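Local coordinates for Alpha/beta hydrolase fold protein (PDB 4G9E) that acts as an N-acyl homoserine lactonase of the alpha/beta hydrolase fold, binding N-butanoyl-L-homoserine and probably hydrolysing the ester bond of the lactone ring, at residues R53-D58 with Q89-A94; E110-Y115 with L209-V214; D95-G100 with A263-D268. All coordinates share one frame; numbering follows the deposited sequence.

Interaction 1. Residues R53-D58 with Q89-A94; sequences RVIAPD and QQLGIA
Ile-93, just past the C-terminal end of helix 77-91, meets two side chains of strand 52-57 with one methyl. Its CD1 faces Ile-55 CD1 tip to tip at 3.6 Å, and the same CD1 lies over the centre of one face of the Arg-53 guanidinium, 3.8 Å from Arg-53 CZ. Arg-53 has CG anti to the backbone N (chi1 -178°) and runs extended to NE, which carries the flat group far enough to lie across Ile-93. Ile-55 splits its branches: CD1 goes to Ile-93, while CG2 points at Leu-91 CD1, 3.9 Å away and again end on. A water bridges Leu-91 O, to which it donates, and Arg-53 NH2, from which it accepts a weak bond, while Arg-53 NE is salt-bridged to Glu-19. With an alanine here in place of Arg-53, the Ile-93 methyl would probably lose the flat group on one side and Glu-19 its salt-bridge partner. Gly-92, with positive phi, closes the helix in a Schellman motif, and the chain then turns so that Ile-93 follows Leu-91 onto the strand. Met-88 of the same helix also touches Ile-55 and Ile-93, strand 24-30 adds Pro-26 against Ile-93, and strands 4-10 and 13-19 border Leu-91.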
loop_
_atom_site.group_PDB
_atom_site.type_symbol
_atom_site.label_atom_id
_atom_site.label_comp_id
_atom_site.label_asym_id
_atom_site.label_seq_id
_atom_site.Cartn_x
_atom_site.Cartn_y
_atom_site.Cartn_z
ATOM N N ARG A 53 8.935 -12.888 -7.047
ATOM C CA ARG A 53 9.849 -12.219 -6.132
ATOM C C ARG A 53 9.100 -11.107 -5.405
ATOM O O ARG A 53 8.958 -9.997 -5.915
ATOM C CB ARG A 53 11.051 -11.668 -6.892
ATOM C CG ARG A 53 12.077 -10.986 -6.014
ATOM C CD ARG A 53 13.242 -10.526 -6.858
ATOM N NE ARG A 53 14.310 -9.925 -6.071
ATOM C CZ ARG A 53 15.479 -9.561 -6.587
ATOM N NH1 ARG A 53 15.702 -9.735 -7.881
ATOM N NH2 ARG A 53 16.416 -9.022 -5.820
ATOM N N VAL A 54 8.597 -11.425 -4.219
ATOM C CA VAL A 54 7.836 -10.463 -3.433
ATOM C C VAL A 54 8.793 -9.621 -2.595
ATOM O O VAL A 54 9.647 -10.160 -1.886
ATOM C CB VAL A 54 6.823 -11.172 -2.522
ATOM C CG1 VAL A 54 6.128 -10.178 -1.601
ATOM C CG2 VAL A 54 5.802 -11.932 -3.363
ATOM N N ILE A 55 8.651 -8.301 -2.705
ATOM C CA ILE A 55 9.505 -7.338 -2.017
ATOM C C ILE A 55 8.607 -6.497 -1.128
ATOM O O ILE A 55 7.707 -5.828 -1.625
ATOM C CB ILE A 55 10.215 -6.440 -3.043
ATOM C CG1 ILE A 55 11.020 -7.298 -4.027
ATOM C CG2 ILE A 55 11.093 -5.417 -2.340
ATOM C CD1 ILE A 55 11.438 -6.586 -5.285
ATOM N N ALA A 56 8.843 -6.552 0.183
ATOM C CA ALA A 56 7.973 -5.891 1.161
ATOM C C ALA A 56 8.807 -5.051 2.115
ATOM O O ALA A 56 9.241 -5.541 3.158
ATOM C CB ALA A 56 7.152 -6.918 1.936
ATOM N N PRO A 57 9.060 -3.787 1.746
ATOM C CA PRO A 57 9.875 -2.916 2.600
ATOM C C PRO A 57 9.067 -2.300 3.724
ATOM O O PRO A 57 7.850 -2.420 3.779
ATOM C CB PRO A 57 10.328 -1.798 1.651
ATOM C CG PRO A 57 9.876 -2.175 0.290
ATOM C CD PRO A 57 8.749 -3.157 0.455
ATOM N N ASP A 58 9.770 -1.633 4.627
ATOM C CA ASP A 58 9.134 -0.789 5.624
ATOM C C ASP A 58 9.363 0.669 5.245
ATOM O O ASP A 58 10.493 1.086 4.989
ATOM C CB ASP A 58 9.711 -1.055 7.012
ATOM C CG ASP A 58 9.361 -2.439 7.536
ATOM O OD1 ASP A 58 8.355 -3.005 7.076
ATOM O OD2 ASP A 58 10.083 -2.960 8.410
ATOM N N GLN A 89 15.428 1.423 -7.275
ATOM C CA GLN A 89 16.668 1.768 -7.978
ATOM C C GLN A 89 17.838 0.995 -7.356
ATOM O O GLN A 89 18.654 0.406 -8.096
ATOM C CB GLN A 89 16.899 3.283 -7.890
ATOM C CG GLN A 89 18.057 3.810 -8.723
ATOM C CD GLN A 89 17.713 3.701 -10.203
ATOM O OE1 GLN A 89 18.496 3.179 -11.005
ATOM N NE2 GLN A 89 16.524 4.229 -10.575
ATOM N N GLN A 90 17.970 1.030 -6.051
ATOM C CA GLN A 90 19.066 0.327 -5.382
ATOM C C GLN A 90 18.975 -1.184 -5.590
ATOM O O GLN A 90 19.989 -1.865 -5.749
ATOM C CB GLN A 90 19.112 0.661 -3.888
ATOM C CG GLN A 90 19.580 2.082 -3.588
ATOM C CD GLN A 90 20.016 2.266 -2.145
ATOM O OE1 GLN A 90 20.239 1.297 -1.426
ATOM N NE2 GLN A 90 20.136 3.516 -1.715
ATOM N N LEU A 91 17.755 -1.705 -5.597
ATOM C CA LEU A 91 17.544 -3.127 -5.815
ATOM C C LEU A 91 17.723 -3.509 -7.281
ATOM O O LEU A 91 17.784 -4.694 -7.615
ATOM C CB LEU A 91 16.149 -3.547 -5.350
ATOM C CG LEU A 91 15.828 -3.417 -3.864
ATOM C CD1 LEU A 91 14.407 -3.913 -3.604
ATOM C CD2 LEU A 91 16.829 -4.191 -3.029
ATOM N N GLY A 92 17.786 -2.507 -8.154
ATOM C CA GLY A 92 18.003 -2.735 -9.572
ATOM C C GLY A 92 16.816 -3.316 -10.322
ATOM O O GLY A 92 17.003 -4.054 -11.293
ATOM N N ILE A 93 15.604 -2.980 -9.885
ATOM C CA ILE A 93 14.381 -3.535 -10.461
ATOM C C ILE A 93 13.460 -2.415 -10.926
ATOM O O ILE A 93 12.912 -1.684 -10.105
ATOM C CB ILE A 93 13.646 -4.401 -9.432
ATOM C CG1 ILE A 93 14.536 -5.568 -9.008
ATOM C CG2 ILE A 93 12.317 -4.903 -9.993
ATOM C CD1 ILE A 93 13.977 -6.360 -7.858
ATOM N N ALA A 94 13.271 -2.294 -12.234
ATOM C CA ALA A 94 12.515 -1.179 -12.798
ATOM C C ALA A 94 11.082 -1.535 -13.201
ATOM O O ALA A 94 10.270 -0.645 -13.440
ATOM C CB ALA A 94 13.262 -0.591 -13.987
HETATM O O HOH W 1 18.497 -6.841 -5.851
#

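Interaction 2. Residues E110-Y115 with L209-V214; sequences EMIARY and LPIAVV
Ile-112 makes the whole contact from its side, through CD1, with Leu-209 and with Ile-211 of strand 211-216. Before it in the chain, Glu-110 offers its backbone O to the Arg-114 guanidinium: Arg-114 NH1 donates at 2.8 Å, with an N-H...O angle of 144°. The oxygen lies in the guanidinium plane, yet the nitrogen stands above the carbonyl plane, 37° out of it. Met-111 uses its O to receive Arg-114 N, turning the chain. At Ile-112, CG1 is anti to the carbonyl carbon (chi1 -66°), and the side chain stretches on to send CD1 across to the other segment. There it crosses the Leu-209 side chain obliquely, 4.0 Å from Leu-209 CD2, and stands 4.2 Å from Ile-211 CD1. This is loose, purely apolar packing. Arg-114 also pairs with Asp-82 through NE, tying the turn to helix 77-91. Tyr-115 ends the segment with OH bonded to two backbone groups that follow that same helix, Ile-93 O and Ala-96 N. Leu-121 of strand 120-124 touches Ile-112 as well, so this region following helix 103-111 packs against two adjacent parallel strands, the helix-on-sheet layering of the alpha/beta hydrolase fold.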
loop_
_atom_site.group_PDB
_atom_site.type_symbol
_atom_site.label_atom_id
_atom_site.label_comp_id
_atom_site.label_asym_id
_atom_site.label_seq_id
_atom_site.Cartn_x
_atom_site.Cartn_y
_atom_site.Cartn_z
ATOM N N GLU A 110 1.162 7.688 -6.601
ATOM C CA GLU A 110 2.214 8.682 -6.781
ATOM C C GLU A 110 3.470 8.087 -7.440
ATOM O O GLU A 110 4.261 8.819 -8.025
ATOM C CB GLU A 110 2.537 9.390 -5.461
ATOM C CG GLU A 110 1.346 10.109 -4.813
ATOM C CD GLU A 110 0.810 11.276 -5.631
ATOM O OE1 GLU A 110 1.555 11.830 -6.463
ATOM O OE2 GLU A 110 -0.372 11.632 -5.438
ATOM N N MET A 111 3.639 6.767 -7.380
ATOM C CA MET A 111 4.766 6.135 -8.057
ATOM C C MET A 111 4.588 6.032 -9.562
ATOM O O MET A 111 5.560 5.834 -10.278
ATOM C CB MET A 111 5.069 4.746 -7.497
ATOM C CG MET A 111 5.728 4.755 -6.147
ATOM S SD MET A 111 6.116 3.096 -5.553
ATOM C CE MET A 111 7.476 2.635 -6.613
ATOM N N ILE A 112 3.361 6.152 -10.055
ATOM C CA ILE A 112 3.136 5.982 -11.486
ATOM C C ILE A 112 4.035 6.923 -12.289
ATOM O O ILE A 112 4.654 6.515 -13.270
ATOM C CB ILE A 112 1.647 6.142 -11.855
ATOM C CG1 ILE A 112 0.825 4.996 -11.245
ATOM C CG2 ILE A 112 1.459 6.199 -13.369
ATOM C CD1 ILE A 112 -0.665 5.175 -11.376
ATOM N N ALA A 113 4.139 8.176 -11.858
ATOM C CA ALA A 113 4.952 9.152 -12.575
ATOM C C ALA A 113 6.454 8.940 -12.390
ATOM O O ALA A 113 7.252 9.378 -13.212
ATOM C CB ALA A 113 4.581 10.546 -12.127
ATOM N N ARG A 114 6.832 8.299 -11.295
ATOM C CA ARG A 114 8.224 8.167 -10.888
ATOM C C ARG A 114 8.875 6.857 -11.307
ATOM O O ARG A 114 10.097 6.752 -11.314
ATOM C CB ARG A 114 8.319 8.298 -9.367
ATOM C CG ARG A 114 7.907 9.670 -8.853
ATOM C CD ARG A 114 7.842 9.704 -7.329
ATOM N NE ARG A 114 7.728 11.080 -6.866
ATOM C CZ ARG A 114 6.594 11.767 -6.799
ATOM N NH1 ARG A 114 5.439 11.200 -7.113
ATOM N NH2 ARG A 114 6.617 13.033 -6.401
ATOM N N TYR A 115 8.044 5.868 -11.629
ATOM C CA TYR A 115 8.471 4.487 -11.827
ATOM C C TYR A 115 7.816 4.008 -13.117
ATOM O O TYR A 115 6.858 3.238 -13.099
ATOM C CB TYR A 115 8.035 3.662 -10.615
ATOM C CG TYR A 115 8.626 2.272 -10.516
ATOM C CD1 TYR A 115 9.987 2.077 -10.304
ATOM C CD2 TYR A 115 7.815 1.149 -10.601
ATOM C CE1 TYR A 115 10.529 0.800 -10.210
ATOM C CE2 TYR A 115 8.348 -0.133 -10.498
ATOM C CZ TYR A 115 9.700 -0.301 -10.302
ATOM O OH TYR A 115 10.214 -1.573 -10.199
ATOM N N LEU A 209 -1.331 2.245 -17.610
ATOM C CA LEU A 209 -1.011 0.914 -17.093
ATOM C C LEU A 209 -2.243 0.278 -16.450
ATOM O O LEU A 209 -3.173 0.970 -16.037
ATOM C CB LEU A 209 0.161 0.945 -16.105
ATOM C CG LEU A 209 -0.144 1.161 -14.620
ATOM C CD1 LEU A 209 1.104 0.976 -13.771
ATOM C CD2 LEU A 209 -0.765 2.530 -14.385
ATOM N N PRO A 210 -2.264 -1.056 -16.375
ATOM C CA PRO A 210 -3.398 -1.694 -15.705
ATOM C C PRO A 210 -3.439 -1.320 -14.230
ATOM O O PRO A 210 -2.430 -1.435 -13.529
ATOM C CB PRO A 210 -3.096 -3.191 -15.852
ATOM C CG PRO A 210 -2.134 -3.289 -16.987
ATOM C CD PRO A 210 -1.311 -2.041 -16.909
ATOM N N ILE A 211 -4.612 -0.900 -13.772
ATOM C CA ILE A 211 -4.838 -0.678 -12.354
ATOM C C ILE A 211 -5.944 -1.615 -11.892
ATOM O O ILE A 211 -7.045 -1.611 -12.443
ATOM C CB ILE A 211 -5.192 0.795 -12.026
ATOM C CG1 ILE A 211 -4.011 1.705 -12.386
ATOM C CG2 ILE A 211 -5.538 0.911 -10.549
ATOM C CD1 ILE A 211 -4.282 3.198 -12.211
ATOM N N ALA A 212 -5.624 -2.429 -10.891
ATOM C CA ALA A 212 -6.581 -3.347 -10.293
ATOM C C ALA A 212 -7.042 -2.787 -8.967
ATOM O O ALA A 212 -6.254 -2.202 -8.216
ATOM C CB ALA A 212 -5.940 -4.709 -10.080
ATOM N N VAL A 213 -8.318 -2.989 -8.671
ATOM C CA VAL A 213 -8.915 -2.480 -7.447
ATOM C C VAL A 213 -9.606 -3.651 -6.758
ATOM O O VAL A 213 -10.510 -4.265 -7.330
ATOM C CB VAL A 213 -9.939 -1.369 -7.747
ATOM C CG1 VAL A 213 -10.586 -0.868 -6.463
ATOM C CG2 VAL A 213 -9.284 -0.219 -8.499
ATOM N N VAL A 214 -9.159 -3.978 -5.548
ATOM C CA VAL A 214 -9.684 -5.123 -4.800
ATOM C C VAL A 214 -9.888 -4.696 -3.351
ATOM O O VAL A 214 -8.952 -4.213 -2.705
ATOM C CB VAL A 214 -8.698 -6.310 -4.831
ATOM C CG1 VAL A 214 -9.218 -7.463 -3.985
ATOM C CG2 VAL A 214 -8.433 -6.766 -6.268
#

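Interaction 3. Residues D95-G100 with A263-D268; sequences DAVVFG and ARFIRD
Val-97 of strand 97-101 packs against Phe-265 and Ile-266 of helix 255-270, and the apolar contact between the two segments rests on its CG1 methyl. That methyl is anti to the backbone N (chi1 176°), a position from which it approaches the Phe-265 ring obliquely, 3.8 Å from Phe-265 CE2 and 4.0 Å from Phe-265 CD2. Ile-266 adds a looser touch, its CG1 standing 4.4 Å from Val-97 CG1. All three residues are buried. Among aromatic partners, Phe-265 also makes an edge-to-face pair with Trp-236, and Phe-99, two residues along the strand from Val-97, makes another with Phe-258.

Within the helix segment, Arg-267 grips its neighbour Asp-268 side-on, sending both nitrogens to one oxygen: Arg-267 NE lies 2.8 Å from Asp-268 OD1, nearly in line with its C-O bond, and Arg-267 NH1 lies 2.9 Å from the same Asp-268 OD1, on the syn side and somewhat out of the carboxylate plane. The other carboxylate oxygen, Asp-268 OD2, accepts from Trp-236 NE1, so both oxygens are engaged. Backbone bonds place the strand in the sheet, Val-97 with Pro-26 and Leu-28, and Val-98 with Gly-120 and Met-122.

A central parallel strand covered by the C-terminal helix is characteristic of the alpha/beta hydrolase fold. The strand runs on into a GxSxG sequence beginning at Gly-100, consistent with the nucleophile elbow of this family.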
loop_
_atom_site.group_PDB
_atom_site.type_symbol
_atom_site.label_atom_id
_atom_site.label_comp_id
_atom_site.label_asym_id
_atom_site.label_seq_id
_atom_site.Cartn_x
_atom_site.Cartn_y
_atom_site.Cartn_z
ATOM N N ASP A 95 10.767 -2.828 -13.274
ATOM C CA ASP A 95 9.502 -3.261 -13.871
ATOM C C ASP A 95 8.621 -4.095 -12.948
ATOM O O ASP A 95 7.890 -4.982 -13.395
ATOM C CB ASP A 95 9.766 -4.024 -15.170
ATOM C CG ASP A 95 10.554 -5.296 -14.950
ATOM O OD1 ASP A 95 11.073 -5.512 -13.833
ATOM O OD2 ASP A 95 10.666 -6.085 -15.909
ATOM N N ALA A 96 8.677 -3.808 -11.657
ATOM C CA ALA A 96 7.809 -4.504 -10.723
ATOM C C ALA A 96 6.348 -4.222 -11.018
ATOM O O ALA A 96 5.978 -3.144 -11.501
ATOM C CB ALA A 96 8.131 -4.101 -9.302
ATOM N N VAL A 97 5.515 -5.205 -10.705
ATOM C CA VAL A 97 4.109 -4.944 -10.417
ATOM C C VAL A 97 4.066 -4.389 -8.998
ATOM O O VAL A 97 4.844 -4.820 -8.146
ATOM C CB VAL A 97 3.272 -6.249 -10.509
ATOM C CG1 VAL A 97 1.814 -6.005 -10.121
ATOM C CG2 VAL A 97 3.371 -6.840 -11.915
ATOM N N VAL A 98 3.194 -3.414 -8.749
ATOM C CA VAL A 98 3.084 -2.825 -7.415
ATOM C C VAL A 98 1.721 -3.134 -6.820
ATOM O O VAL A 98 0.698 -2.958 -7.479
ATOM C CB VAL A 98 3.344 -1.298 -7.440
ATOM C CG1 VAL A 98 3.141 -0.689 -6.047
ATOM C CG2 VAL A 98 4.753 -1.037 -7.961
ATOM N N PHE A 99 1.728 -3.621 -5.581
ATOM C CA PHE A 99 0.521 -3.739 -4.783
ATOM C C PHE A 99 0.630 -2.740 -3.639
ATOM O O PHE A 99 1.589 -2.782 -2.873
ATOM C CB PHE A 99 0.353 -5.151 -4.204
ATOM C CG PHE A 99 -0.716 -5.217 -3.160
ATOM C CD1 PHE A 99 -2.046 -5.154 -3.529
ATOM C CD2 PHE A 99 -0.398 -5.239 -1.806
ATOM C CE1 PHE A 99 -3.048 -5.159 -2.573
ATOM C CE2 PHE A 99 -1.397 -5.248 -0.843
ATOM C CZ PHE A 99 -2.720 -5.206 -1.228
ATOM N N GLY A 100 -0.356 -1.858 -3.512
ATOM C CA GLY A 100 -0.351 -0.894 -2.427
ATOM C C GLY A 100 -1.570 -1.053 -1.547
ATOM O O GLY A 100 -2.705 -1.025 -2.033
ATOM N N ALA A 263 -2.557 -13.064 -7.866
ATOM C CA ALA A 263 -1.852 -13.948 -8.786
ATOM C C ALA A 263 -2.298 -13.732 -10.230
ATOM O O ALA A 263 -1.474 -13.716 -11.151
ATOM C CB ALA A 263 -2.045 -15.407 -8.384
ATOM N N ARG A 264 -3.602 -13.598 -10.437
ATOM C CA ARG A 264 -4.121 -13.416 -11.784
ATOM C C ARG A 264 -3.641 -12.087 -12.361
ATOM O O ARG A 264 -3.255 -12.009 -13.525
ATOM C CB ARG A 264 -5.645 -13.524 -11.817
ATOM C CG ARG A 264 -6.215 -13.615 -13.220
ATOM C CD ARG A 264 -7.673 -14.027 -13.200
ATOM N NE ARG A 264 -8.592 -13.042 -12.627
ATOM C CZ ARG A 264 -9.274 -13.209 -11.497
ATOM N NH1 ARG A 264 -10.127 -12.277 -11.100
ATOM N NH2 ARG A 264 -9.114 -14.302 -10.763
ATOM N N PHE A 265 -3.642 -11.050 -11.535
ATOM C CA PHE A 265 -3.174 -9.741 -11.957
ATOM C C PHE A 265 -1.689 -9.782 -12.320
ATOM O O PHE A 265 -1.286 -9.256 -13.363
ATOM C CB PHE A 265 -3.431 -8.717 -10.852
ATOM C CG PHE A 265 -3.102 -7.312 -11.248
ATOM C CD1 PHE A 265 -3.736 -6.718 -12.327
ATOM C CD2 PHE A 265 -2.175 -6.570 -10.526
ATOM C CE1 PHE A 265 -3.443 -5.406 -12.690
ATOM C CE2 PHE A 265 -1.877 -5.257 -10.885
ATOM C CZ PHE A 265 -2.523 -4.676 -11.956
ATOM N N ILE A 266 -0.863 -10.408 -11.486
ATOM C CA ILE A 266 0.559 -10.507 -11.797
ATOM C C ILE A 266 0.766 -11.267 -13.109
ATOM O O ILE A 266 1.514 -10.823 -13.983
ATOM C CB ILE A 266 1.367 -11.173 -10.671
ATOM C CG1 ILE A 266 1.309 -10.339 -9.390
ATOM C CG2 ILE A 266 2.811 -11.375 -11.106
ATOM C CD1 ILE A 266 1.794 -11.094 -8.163
ATOM N N ARG A 267 0.091 -12.404 -13.261
ATOM C CA ARG A 267 0.198 -13.177 -14.495
ATOM C C ARG A 267 -0.191 -12.310 -15.692
ATOM O O ARG A 267 0.510 -12.281 -16.708
ATOM C CB ARG A 267 -0.684 -14.435 -14.407
ATOM C CG ARG A 267 -0.491 -15.449 -15.526
ATOM C CD ARG A 267 -1.226 -15.116 -16.819
ATOM N NE ARG A 267 -2.625 -14.750 -16.640
ATOM C CZ ARG A 267 -3.641 -15.608 -16.555
ATOM N NH1 ARG A 267 -4.868 -15.134 -16.403
ATOM N NH2 ARG A 267 -3.446 -16.930 -16.631
ATOM N N ASP A 268 -1.308 -11.604 -15.576
ATOM C CA ASP A 268 -1.793 -10.779 -16.669
ATOM C C ASP A 268 -0.809 -9.670 -17.032
ATOM O O ASP A 268 -0.647 -9.345 -18.203
ATOM C CB ASP A 268 -3.148 -10.159 -16.340
ATOM C CG ASP A 268 -4.291 -11.157 -16.332
ATOM O OD1 ASP A 268 -4.109 -12.344 -16.702
ATOM O OD2 ASP A 268 -5.397 -10.709 -15.963
#

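From the N terminus, interaction 1 comes first, closing a short loop from strand 52-57 through helix 77-91. The chain passes straight on into strand 97-101, where interaction 3 opens; that contact closes only at helix 255-270, near the C terminus. Within this long loop lies the whole of interaction 2, from the region following helix 103-111 to strand 211-216. Interactions 1 and 3 are in series, as are 1 and 2, and none cross. Tyr-115 OH joins all three, probably hydrogen-bonded to Ile-93 O and Ala-96 N, while Phe-265 packs on Pro-210 and Ala-212. Together they fasten three helical regions to one sheet.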